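Local structure of angiotensin-converting enzyme (Anopheles gambiae, 6S1Y) at residues 297-302 and 531-536; 388-393 and 505-510; 543-548 and 559-564. The protein is a zinc metallopeptidase of the angiotensin-converting enzyme family, which probably trims short peptides by hydrolysing bonds near their C-termini. All blocks are in the same frame, centred on the assembly; numbering follows the deposited sequence.

Contact 1: residues 297-302 and 531-536. With NAG (2-acetamido-2-deoxy-beta-D-glucopyranose), chain C.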
loop_
_atom_site.group_PDB
_atom_site.type_symbol
_atom_site.label_atom_id
_atom_site.label_comp_id
_atom_site.label_asym_id
_atom_site.label_seq_id
_atom_site.Cartn_x
_atom_site.Cartn_y
_atom_site.Cartn_z
ATOM N N PHE A 297 4.212 3.877 19.344
ATOM C CA PHE A 297 3.277 2.818 19.722
ATOM C C PHE A 297 3.266 2.589 21.236
ATOM O O PHE A 297 2.203 2.369 21.828
ATOM C CB PHE A 297 3.628 1.519 18.992
ATOM C CG PHE A 297 3.082 1.433 17.595
ATOM C CD1 PHE A 297 1.724 1.219 17.379
ATOM C CD2 PHE A 297 3.918 1.546 16.495
ATOM C CE1 PHE A 297 1.204 1.142 16.079
ATOM C CE2 PHE A 297 3.402 1.458 15.191
ATOM C CZ PHE A 297 2.046 1.256 14.992
ATOM N N THR A 298 4.438 2.620 21.880
ATOM C CA THR A 298 4.462 2.444 23.336
ATOM C C THR A 298 3.775 3.615 24.040
ATOM O O THR A 298 3.036 3.413 25.012
ATOM C CB THR A 298 5.895 2.267 23.848
ATOM O OG1 THR A 298 6.685 3.412 23.520
ATOM C CG2 THR A 298 6.544 1.033 23.220
ATOM N N SER A 299 3.964 4.842 23.536
ATOM C CA SER A 299 3.234 5.985 24.069
ATOM C C SER A 299 1.727 5.781 24.032
ATOM O O SER A 299 0.999 6.491 24.736
ATOM C CB SER A 299 3.581 7.247 23.278
ATOM O OG SER A 299 2.716 7.382 22.145
ATOM N N LEU A 300 1.232 4.859 23.202
ATOM C CA LEU A 300 -0.199 4.586 23.124
ATOM C C LEU A 300 -0.615 3.382 23.970
ATOM O O LEU A 300 -1.715 2.845 23.772
ATOM C CB LEU A 300 -0.630 4.356 21.672
ATOM C CG LEU A 300 -0.400 5.481 20.657
ATOM C CD1 LEU A 300 -0.667 5.010 19.231
ATOM C CD2 LEU A 300 -1.267 6.685 20.974
ATOM N N ASN A 301 0.243 2.944 24.900
ATOM C CA ASN A 301 -0.016 1.740 25.687
ATOM C C ASN A 301 -0.237 0.528 24.788
ATOM O O ASN A 301 -1.101 -0.310 25.044
ATOM C CB ASN A 301 -1.207 1.917 26.624
ATOM C CG ASN A 301 -1.219 0.889 27.757
ATOM O OD1 ASN A 301 -0.187 0.600 28.345
ATOM N ND2 ASN A 301 -2.397 0.332 28.046
ATOM N N MET A 302 0.555 0.433 23.733
ATOM C CA MET A 302 0.511 -0.672 22.789
ATOM C C MET A 302 1.832 -1.419 22.875
ATOM O O MET A 302 2.787 -0.947 23.480
ATOM C CB MET A 302 0.219 -0.160 21.361
ATOM C CG MET A 302 -1.177 0.508 21.235
ATOM S SD MET A 302 -1.680 1.100 19.571
ATOM C CE MET A 302 -2.066 -0.455 18.780
ATOM N N ASP A 531 -2.493 15.533 17.063
ATOM C CA ASP A 531 -1.426 14.586 17.378
ATOM C C ASP A 531 -1.905 13.668 18.502
ATOM O O ASP A 531 -2.177 14.135 19.613
ATOM C CB ASP A 531 -0.150 15.323 17.788
ATOM C CG ASP A 531 1.024 14.389 17.996
ATOM O OD1 ASP A 531 0.887 13.205 17.648
ATOM O OD2 ASP A 531 2.094 14.823 18.494
ATOM N N ILE A 532 -2.003 12.362 18.222
ATOM C CA ILE A 532 -2.458 11.425 19.241
ATOM C C ILE A 532 -1.288 10.812 20.004
ATOM O O ILE A 532 -1.461 9.828 20.736
ATOM C CB ILE A 532 -3.325 10.303 18.646
ATOM C CG1 ILE A 532 -2.481 9.355 17.784
ATOM C CG2 ILE A 532 -4.471 10.878 17.862
ATOM C CD1 ILE A 532 -3.265 8.135 17.335
ATOM N N TYR A 533 -0.092 11.356 19.817
ATOM C CA TYR A 533 1.065 10.931 20.600
ATOM C C TYR A 533 0.785 11.045 22.100
ATOM O O TYR A 533 0.392 12.109 22.591
ATOM C CB TYR A 533 2.273 11.796 20.206
ATOM C CG TYR A 533 3.599 11.426 20.841
ATOM C CD1 TYR A 533 4.154 10.164 20.668
ATOM C CD2 TYR A 533 4.318 12.358 21.591
ATOM C CE1 TYR A 533 5.395 9.827 21.252
ATOM C CE2 TYR A 533 5.551 12.040 22.172
ATOM C CZ TYR A 533 6.085 10.778 21.998
ATOM O OH TYR A 533 7.307 10.484 22.573
ATOM N N GLN A 534 1.000 9.934 22.820
ATOM C CA GLN A 534 0.858 9.823 24.277
ATOM C C GLN A 534 -0.590 9.795 24.726
ATOM O O GLN A 534 -0.880 10.122 25.872
ATOM C CB GLN A 534 1.581 10.954 25.029
ATOM C CG GLN A 534 3.059 11.013 24.712
ATOM C CD GLN A 534 3.766 12.193 25.335
ATOM O OE1 GLN A 534 3.284 13.331 25.293
ATOM N NE2 GLN A 534 4.941 11.934 25.897
ATOM N N SER A 535 -1.518 9.415 23.857
ATOM C CA SER A 535 -2.924 9.321 24.241
ATOM C C SER A 535 -3.279 7.855 24.445
ATOM O O SER A 535 -3.757 7.181 23.533
ATOM C CB SER A 535 -3.847 9.952 23.208
ATOM O OG SER A 535 -5.200 9.619 23.518
ATOM N N THR A 536 -3.056 7.366 25.673
ATOM C CA THR A 536 -3.456 6.007 26.018
ATOM C C THR A 536 -4.960 5.806 25.843
ATOM O O THR A 536 -5.412 4.681 25.593
ATOM C CB THR A 536 -3.022 5.672 27.452
ATOM O OG1 THR A 536 -3.660 6.542 28.393
ATOM C CG2 THR A 536 -1.518 5.818 27.611
HETATM C C1 NAG C . -2.590 -0.636 29.104
HETATM C C2 NAG C . -3.563 -0.025 30.120
HETATM C C3 NAG C . -3.881 -1.024 31.232
HETATM C C4 NAG C . -4.344 -2.361 30.661
HETATM C C5 NAG C . -3.325 -2.862 29.634
HETATM C C6 NAG C . -3.772 -4.109 28.908
HETATM C C7 NAG C . -3.569 2.409 30.476
HETATM C C8 NAG C . -2.858 3.567 31.104
HETATM N N2 NAG C . -3.018 1.206 30.675
HETATM O O3 NAG C . -4.910 -0.469 32.041
HETATM O O4 NAG C . -4.504 -3.312 31.717
HETATM O O5 NAG C . -3.114 -1.865 28.621
HETATM O O6 NAG C . -2.807 -4.520 27.948
HETATM O O7 NAG C . -4.599 2.555 29.826
#
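Ser299 and Leu300, where helix 286-299 runs out, pack against the turn formed by Ile532 to Ser535. The serine hydroxyl has two partners: Gln534 N donates to Ser299 OG over 3.1 Å at an N-H...O angle of 148°, while the same OG bonds to Phe296 O, three residues earlier in the helix. A chi1 of 88° lodges OG between the serine's own N and carbonyl carbon, and there it also lies obliquely 3.5 Å from Tyr533 CD1. On the buried side Leu300 CD2 fits into the turn, 3.2 Å from Ile532 O and 3.6 Å from Ser535 O. The turn is type II, closed by Ser535 N to Ile532 O, and an Asx turn at Asp531 leads into it. Facing it, a Schellman motif with Asn301 as its C-prime residue ends the helix, with Met302 N bonded to Phe297 O and Asn301 N to Thr298 O. Toward solvent the contact thins out. Gln534 is exposed; of its side chain, CG comes nearest, 4.1 Å from Ser299 CB, and Thr536 CG2 lies 4.0 Å from Asn301 CB. Beyond them Asn301 ND2 carries the N-linked glycan, bonded to C1 of the NAG.

Contact 2: residues 388-393 and 505-510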
loop_
_atom_site.group_PDB
_atom_site.type_symbol
_atom_site.label_atom_id
_atom_site.label_comp_id
_atom_site.label_asym_id
_atom_site.label_seq_id
_atom_site.Cartn_x
_atom_site.Cartn_y
_atom_site.Cartn_z
ATOM N N GLY A 388 -0.548 1.763 10.384
ATOM C CA GLY A 388 0.604 2.633 10.466
ATOM C C GLY A 388 0.343 4.007 9.875
ATOM O O GLY A 388 0.899 5.010 10.339
ATOM N N ASP A 389 -0.497 4.078 8.834
ATOM C CA ASP A 389 -0.789 5.369 8.217
ATOM C C ASP A 389 -1.526 6.293 9.185
ATOM O O ASP A 389 -1.323 7.511 9.150
ATOM C CB ASP A 389 -1.581 5.165 6.927
ATOM C CG ASP A 389 -0.709 4.659 5.770
ATOM O OD1 ASP A 389 0.527 4.456 5.959
ATOM O OD2 ASP A 389 -1.284 4.459 4.668
ATOM N N VAL A 390 -2.347 5.742 10.080
ATOM C CA VAL A 390 -2.985 6.576 11.103
ATOM C C VAL A 390 -1.927 7.252 11.962
ATOM O O VAL A 390 -1.989 8.458 12.218
ATOM C CB VAL A 390 -3.958 5.745 11.956
ATOM C CG1 VAL A 390 -4.367 6.519 13.202
ATOM C CG2 VAL A 390 -5.196 5.363 11.122
ATOM N N LEU A 391 -0.915 6.496 12.396
ATOM C CA LEU A 391 0.178 7.133 13.119
ATOM C C LEU A 391 0.851 8.185 12.248
ATOM O O LEU A 391 1.166 9.281 12.722
ATOM C CB LEU A 391 1.216 6.111 13.597
ATOM C CG LEU A 391 0.799 5.015 14.580
ATOM C CD1 LEU A 391 1.978 4.596 15.471
ATOM C CD2 LEU A 391 -0.370 5.438 15.403
ATOM N N SER A 392 1.102 7.858 10.971
ATOM C CA SER A 392 1.796 8.807 10.105
ATOM C C SER A 392 1.022 10.110 9.971
ATOM O O SER A 392 1.635 11.174 9.810
ATOM C CB SER A 392 2.027 8.204 8.718
ATOM O OG SER A 392 3.029 7.215 8.771
ATOM N N LEU A 393 -0.316 10.054 10.023
ATOM C CA LEU A 393 -1.102 11.294 10.018
ATOM C C LEU A 393 -0.752 12.189 11.210
ATOM O O LEU A 393 -0.651 13.407 11.060
ATOM C CB LEU A 393 -2.602 10.985 10.002
ATOM C CG LEU A 393 -3.152 10.541 8.636
ATOM C CD1 LEU A 393 -4.609 10.103 8.720
ATOM C CD2 LEU A 393 -3.040 11.646 7.617
ATOM N N PHE A 505 -8.741 7.826 7.586
ATOM C CA PHE A 505 -9.167 9.131 8.093
ATOM C C PHE A 505 -10.346 8.987 9.051
ATOM O O PHE A 505 -10.517 9.814 9.954
ATOM C CB PHE A 505 -9.491 10.079 6.923
ATOM C CG PHE A 505 -8.268 10.463 6.117
ATOM C CD1 PHE A 505 -7.847 9.690 5.039
ATOM C CD2 PHE A 505 -7.521 11.573 6.459
ATOM C CE1 PHE A 505 -6.701 10.036 4.320
ATOM C CE2 PHE A 505 -6.374 11.914 5.746
ATOM C CZ PHE A 505 -5.968 11.143 4.687
ATOM N N GLN A 506 -11.164 7.942 8.872
ATOM C CA GLN A 506 -12.173 7.611 9.876
ATOM C C GLN A 506 -11.519 7.196 11.191
ATOM O O GLN A 506 -11.925 7.651 12.261
ATOM C CB GLN A 506 -13.084 6.510 9.340
ATOM C CG GLN A 506 -13.834 6.917 8.082
ATOM C CD GLN A 506 -14.740 5.849 7.559
ATOM O OE1 GLN A 506 -14.440 5.189 6.549
ATOM N NE2 GLN A 506 -15.877 5.669 8.212
ATOM N N PHE A 507 -10.487 6.352 11.126
ATOM C CA PHE A 507 -9.751 5.940 12.320
ATOM C C PHE A 507 -9.066 7.141 12.971
ATOM O O PHE A 507 -9.134 7.329 14.193
ATOM C CB PHE A 507 -8.709 4.877 11.951
ATOM C CG PHE A 507 -9.287 3.566 11.447
ATOM C CD1 PHE A 507 -10.610 3.232 11.657
ATOM C CD2 PHE A 507 -8.475 2.652 10.805
ATOM C CE1 PHE A 507 -11.107 2.015 11.224
ATOM C CE2 PHE A 507 -8.966 1.432 10.364
ATOM C CZ PHE A 507 -10.282 1.113 10.569
ATOM N N HIS A 508 -8.385 7.964 12.164
ATOM C CA HIS A 508 -7.707 9.147 12.692
ATOM C C HIS A 508 -8.683 10.078 13.400
ATOM O O HIS A 508 -8.369 10.625 14.463
ATOM C CB HIS A 508 -7.005 9.875 11.545
ATOM C CG HIS A 508 -6.313 11.150 11.932
ATOM N ND1 HIS A 508 -5.208 11.178 12.748
ATOM C CD2 HIS A 508 -6.535 12.432 11.560
ATOM C CE1 HIS A 508 -4.781 12.420 12.874
ATOM N NE2 HIS A 508 -5.574 13.202 12.169
ATOM N N ARG A 509 -9.856 10.298 12.810
ATOM C CA ARG A 509 -10.836 11.187 13.418
ATOM C C ARG A 509 -11.283 10.649 14.770
ATOM O O ARG A 509 -11.387 11.407 15.742
ATOM C CB ARG A 509 -12.035 11.350 12.489
ATOM C CG ARG A 509 -13.205 12.150 13.090
ATOM C CD ARG A 509 -14.240 12.533 12.050
ATOM N NE ARG A 509 -14.918 11.374 11.495
ATOM C CZ ARG A 509 -15.810 11.428 10.514
ATOM N NH1 ARG A 509 -16.136 12.602 9.972
ATOM N NH2 ARG A 509 -16.373 10.310 10.071
ATOM N N ALA A 510 -11.552 9.346 14.846
ATOM C CA ALA A 510 -11.971 8.743 16.103
ATOM C C ALA A 510 -10.867 8.815 17.145
ATOM O O ALA A 510 -11.131 9.085 18.321
ATOM C CB ALA A 510 -12.394 7.294 15.860
HETATM O O HOH W 1 -3.341 9.807 13.974
#
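Leu393 covers one face of two rings on the opposing helix, the phenyl of Phe505 and the imidazole of His508. Its CD1 stands 4.2 Å from the centroid of the Phe505 ring, 25° off the normal, in a CH-pi contact displaced toward the rim. Over the imidazole it is Leu393 CB that lies closest to the ring axis, 4.0 Å from the His508 centroid. At the edge of the imidazole, in its plane, a water sits 2.6 Å from His508 ND1 and donates to Val390 O, so the ring is tied to the backbone of the other helix through one molecule. The second ring nitrogen, NE2, bonds to Leu527 O, and the two links together should fix the rotation of the ring. With CG anti to the backbone N (chi1 177°), the histidine reaches across the gap toward Leu393. Val390 CG2 touches Phe507 CB at 3.6 Å and lies near the plane of the Phe507 ring, at its edge, while the ring itself leads away from the interface.

The short segments cross at -56° with their axes 9.3 Å apart, joining helix 381-395 to helix 495-514 in the interior. The first of these helices carries the zinc ligand Glu385, and its Asp389 OD1 bonds to ND1 of the zinc ligand His357, a second-shell link that probably orients that histidine. Tyr575 of helix 570-575 meets Phe505 edge-to-face, whereas Phe507 is flanked by Phe383 and by Leu561 of helix 554-562.

Contact 3: residues 543-548 and 559-564. With NAG (2-acetamido-2-deoxy-beta-D-glucopyranose), chain C.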
loop_
_atom_site.group_PDB
_atom_site.type_symbol
_atom_site.label_atom_id
_atom_site.label_comp_id
_atom_site.label_asym_id
_atom_site.label_seq_id
_atom_site.Cartn_x
_atom_site.Cartn_y
_atom_site.Cartn_z
ATOM N N LYS A 543 -6.128 -0.700 20.255
ATOM C CA LYS A 543 -5.789 -2.061 20.683
ATOM C C LYS A 543 -6.976 -3.011 20.565
ATOM O O LYS A 543 -6.860 -4.119 20.032
ATOM C CB LYS A 543 -5.331 -2.085 22.147
ATOM C CG LYS A 543 -3.953 -1.599 22.440
ATOM C CD LYS A 543 -3.751 -1.489 23.958
ATOM C CE LYS A 543 -3.652 -2.844 24.640
ATOM N NZ LYS A 543 -3.627 -2.696 26.120
ATOM N N GLU A 544 -8.121 -2.598 21.110
ATOM C CA GLU A 544 -9.297 -3.458 21.114
ATOM C C GLU A 544 -9.685 -3.862 19.695
ATOM O O GLU A 544 -9.976 -5.033 19.425
ATOM C CB GLU A 544 -10.461 -2.743 21.818
ATOM C CG GLU A 544 -11.600 -3.673 22.221
ATOM C CD GLU A 544 -12.832 -2.943 22.764
ATOM O OE1 GLU A 544 -12.666 -1.926 23.474
ATOM O OE2 GLU A 544 -13.972 -3.395 22.477
ATOM N N MET A 545 -9.706 -2.904 18.768
ATOM C CA MET A 545 -10.073 -3.237 17.395
ATOM C C MET A 545 -9.081 -4.231 16.799
ATOM O O MET A 545 -9.475 -5.253 16.235
ATOM C CB MET A 545 -10.153 -1.969 16.544
ATOM C CG MET A 545 -10.532 -2.230 15.088
ATOM S SD MET A 545 -10.889 -0.700 14.164
ATOM C CE MET A 545 -9.255 -0.057 13.863
ATOM N N LEU A 546 -7.787 -3.960 16.946
ATOM C CA LEU A 546 -6.774 -4.809 16.339
ATOM C C LEU A 546 -6.716 -6.188 16.974
ATOM O O LEU A 546 -6.400 -7.161 16.284
ATOM C CB LEU A 546 -5.406 -4.138 16.442
ATOM C CG LEU A 546 -5.337 -2.714 15.891
ATOM C CD1 LEU A 546 -3.897 -2.219 15.917
ATOM C CD2 LEU A 546 -5.912 -2.645 14.495
ATOM N N ALA A 547 -6.996 -6.301 18.278
ATOM C CA ALA A 547 -6.948 -7.607 18.933
ATOM C C ALA A 547 -7.962 -8.563 18.328
ATOM O O ALA A 547 -7.772 -9.781 18.403
ATOM C CB ALA A 547 -7.187 -7.468 20.440
ATOM N N LEU A 548 -9.023 -8.037 17.702
ATOM C CA LEU A 548 -10.009 -8.901 17.072
ATOM C C LEU A 548 -9.442 -9.695 15.904
ATOM O O LEU A 548 -10.002 -10.743 15.557
ATOM C CB LEU A 548 -11.191 -8.075 16.569
ATOM C CG LEU A 548 -12.035 -7.378 17.635
ATOM C CD1 LEU A 548 -13.050 -6.492 16.932
ATOM C CD2 LEU A 548 -12.719 -8.395 18.545
ATOM N N GLU A 559 -16.711 -0.423 14.125
ATOM C CA GLU A 559 -17.534 0.189 15.158
ATOM C C GLU A 559 -16.811 0.274 16.493
ATOM O O GLU A 559 -17.007 1.232 17.244
ATOM C CB GLU A 559 -18.837 -0.586 15.321
ATOM C CG GLU A 559 -19.713 0.005 16.393
ATOM C CD GLU A 559 -21.156 -0.423 16.286
ATOM O OE1 GLU A 559 -21.417 -1.573 15.859
ATOM O OE2 GLU A 559 -22.025 0.407 16.634
ATOM N N VAL A 560 -15.939 -0.689 16.791
ATOM C CA VAL A 560 -15.238 -0.692 18.072
ATOM C C VAL A 560 -14.476 0.606 18.273
ATOM O O VAL A 560 -14.366 1.124 19.397
ATOM C CB VAL A 560 -14.296 -1.910 18.155
ATOM C CG1 VAL A 560 -13.211 -1.693 19.221
ATOM C CG2 VAL A 560 -15.084 -3.165 18.426
ATOM N N LEU A 561 -13.896 1.131 17.202
ATOM C CA LEU A 561 -13.099 2.348 17.305
ATOM C C LEU A 561 -13.864 3.605 16.929
ATOM O O LEU A 561 -13.599 4.666 17.498
ATOM C CB LEU A 561 -11.868 2.237 16.409
ATOM C CG LEU A 561 -10.989 3.476 16.349
ATOM C CD1 LEU A 561 -10.576 3.908 17.715
ATOM C CD2 LEU A 561 -9.782 3.169 15.496
ATOM N N THR A 562 -14.809 3.512 16.001
ATOM C CA THR A 562 -15.428 4.693 15.419
ATOM C C THR A 562 -16.899 4.860 15.754
ATOM O O THR A 562 -17.445 5.944 15.512
ATOM C CB THR A 562 -15.293 4.658 13.886
ATOM O OG1 THR A 562 -16.249 3.749 13.331
ATOM C CG2 THR A 562 -13.901 4.210 13.480
ATOM N N GLY A 563 -17.565 3.832 16.279
ATOM C CA GLY A 563 -19.001 3.891 16.424
ATOM C C GLY A 563 -19.761 3.852 15.118
ATOM O O GLY A 563 -20.997 3.878 15.128
ATOM N N GLU A 564 -19.065 3.789 13.997
ATOM C CA GLU A 564 -19.685 3.657 12.695
ATOM C C GLU A 564 -19.362 2.274 12.158
ATOM O O GLU A 564 -18.392 1.633 12.570
ATOM C CB GLU A 564 -19.193 4.736 11.735
ATOM C CG GLU A 564 -19.627 6.142 12.108
ATOM C CD GLU A 564 -18.925 7.191 11.271
ATOM O OE1 GLU A 564 -17.714 6.994 10.958
ATOM O OE2 GLU A 564 -19.589 8.200 10.936
HETATM C C1 NAG C . -2.590 -0.636 29.104
HETATM C C2 NAG C . -3.563 -0.025 30.120
HETATM C C3 NAG C . -3.881 -1.024 31.232
HETATM C C4 NAG C . -4.344 -2.361 30.661
HETATM C C5 NAG C . -3.325 -2.862 29.634
HETATM C C6 NAG C . -3.772 -4.109 28.908
HETATM C C7 NAG C . -3.569 2.409 30.476
HETATM C C8 NAG C . -2.858 3.567 31.104
HETATM N N2 NAG C . -3.018 1.206 30.675
HETATM O O3 NAG C . -4.910 -0.469 32.041
HETATM O O4 NAG C . -4.504 -3.312 31.717
HETATM O O5 NAG C . -3.114 -1.865 28.621
HETATM O O6 NAG C . -2.807 -4.520 27.948
HETATM O O7 NAG C . -4.599 2.555 29.826
#
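Val560 sets its two methyls against the side of the helix that holds Glu544, Met545 and Leu548. Val560 CG1 lies 3.7 Å from Met545 N and 4.1 Å from Met545 CB. The same methyl meets the Glu544 side chain obliquely, about equally near CB, CG and the carboxylate, 3.8 Å from Glu544 OE2. On the other branch, Val560 CG2 comes within 4.2 Å of Leu548 CD1. A chi1 of 160° places CG1 opposite the valine's own N and turns one methyl to the start of the opposing segment and the other to its end.

A second patch is made by Met545 and Leu561. The methionine runs extended to its sulfur and then bends at chi3 (77°), which brings CE to 3.7 Å from Leu561 CD2 while SD passes 3.8 Å from Leu561 CB. The side-chain contacts are largely apolar; the Glu544 carboxylate at the exposed margin lies beside a methyl of Val560.

Further out, the chain ends are shaped by their own bonds. Gly563, with positive phi, follows the last turn of helix 554-562, and an ST turn spans it, Glu564 N donating to Thr562 OG1 over 2.9 Å. Glu559 forms a salt bridge with Arg565. At the far end of the other segment, Lys543 NZ donates to O6 of the NAG attached to Asn301.

The contact joins the successive helices 536-547 and 554-562 near the surface. Beneath it, Phe507 of helix 495-514 touches both Met545 and Leu561, Phe383 of helix 381-395 touches Met545, and Leu546 packs on Tyr364 of helix 349-368.

Contact 2 is the buried one, a helix-helix crossing with the side chain of Val390 about 12 Å from the zinc, whereas contacts 1 and 3 lie nearer the surface and are only partly buried. Their chemistry follows: aromatic faces and a bridging water in contact 2, a hydroxyl-to-backbone bond between helix end and turn in contact 1, mostly apolar side chains across contact 3. Helix 536-547 starts in contact 1 and continues into contact 3, and the glycan on Asn301 is gripped by Lys543, so one sugar bridges both. Contact 2 touches both: Leu391 packs against Phe297 and Leu300, and Ala510 CB lies 3.3 Å from Leu561 O.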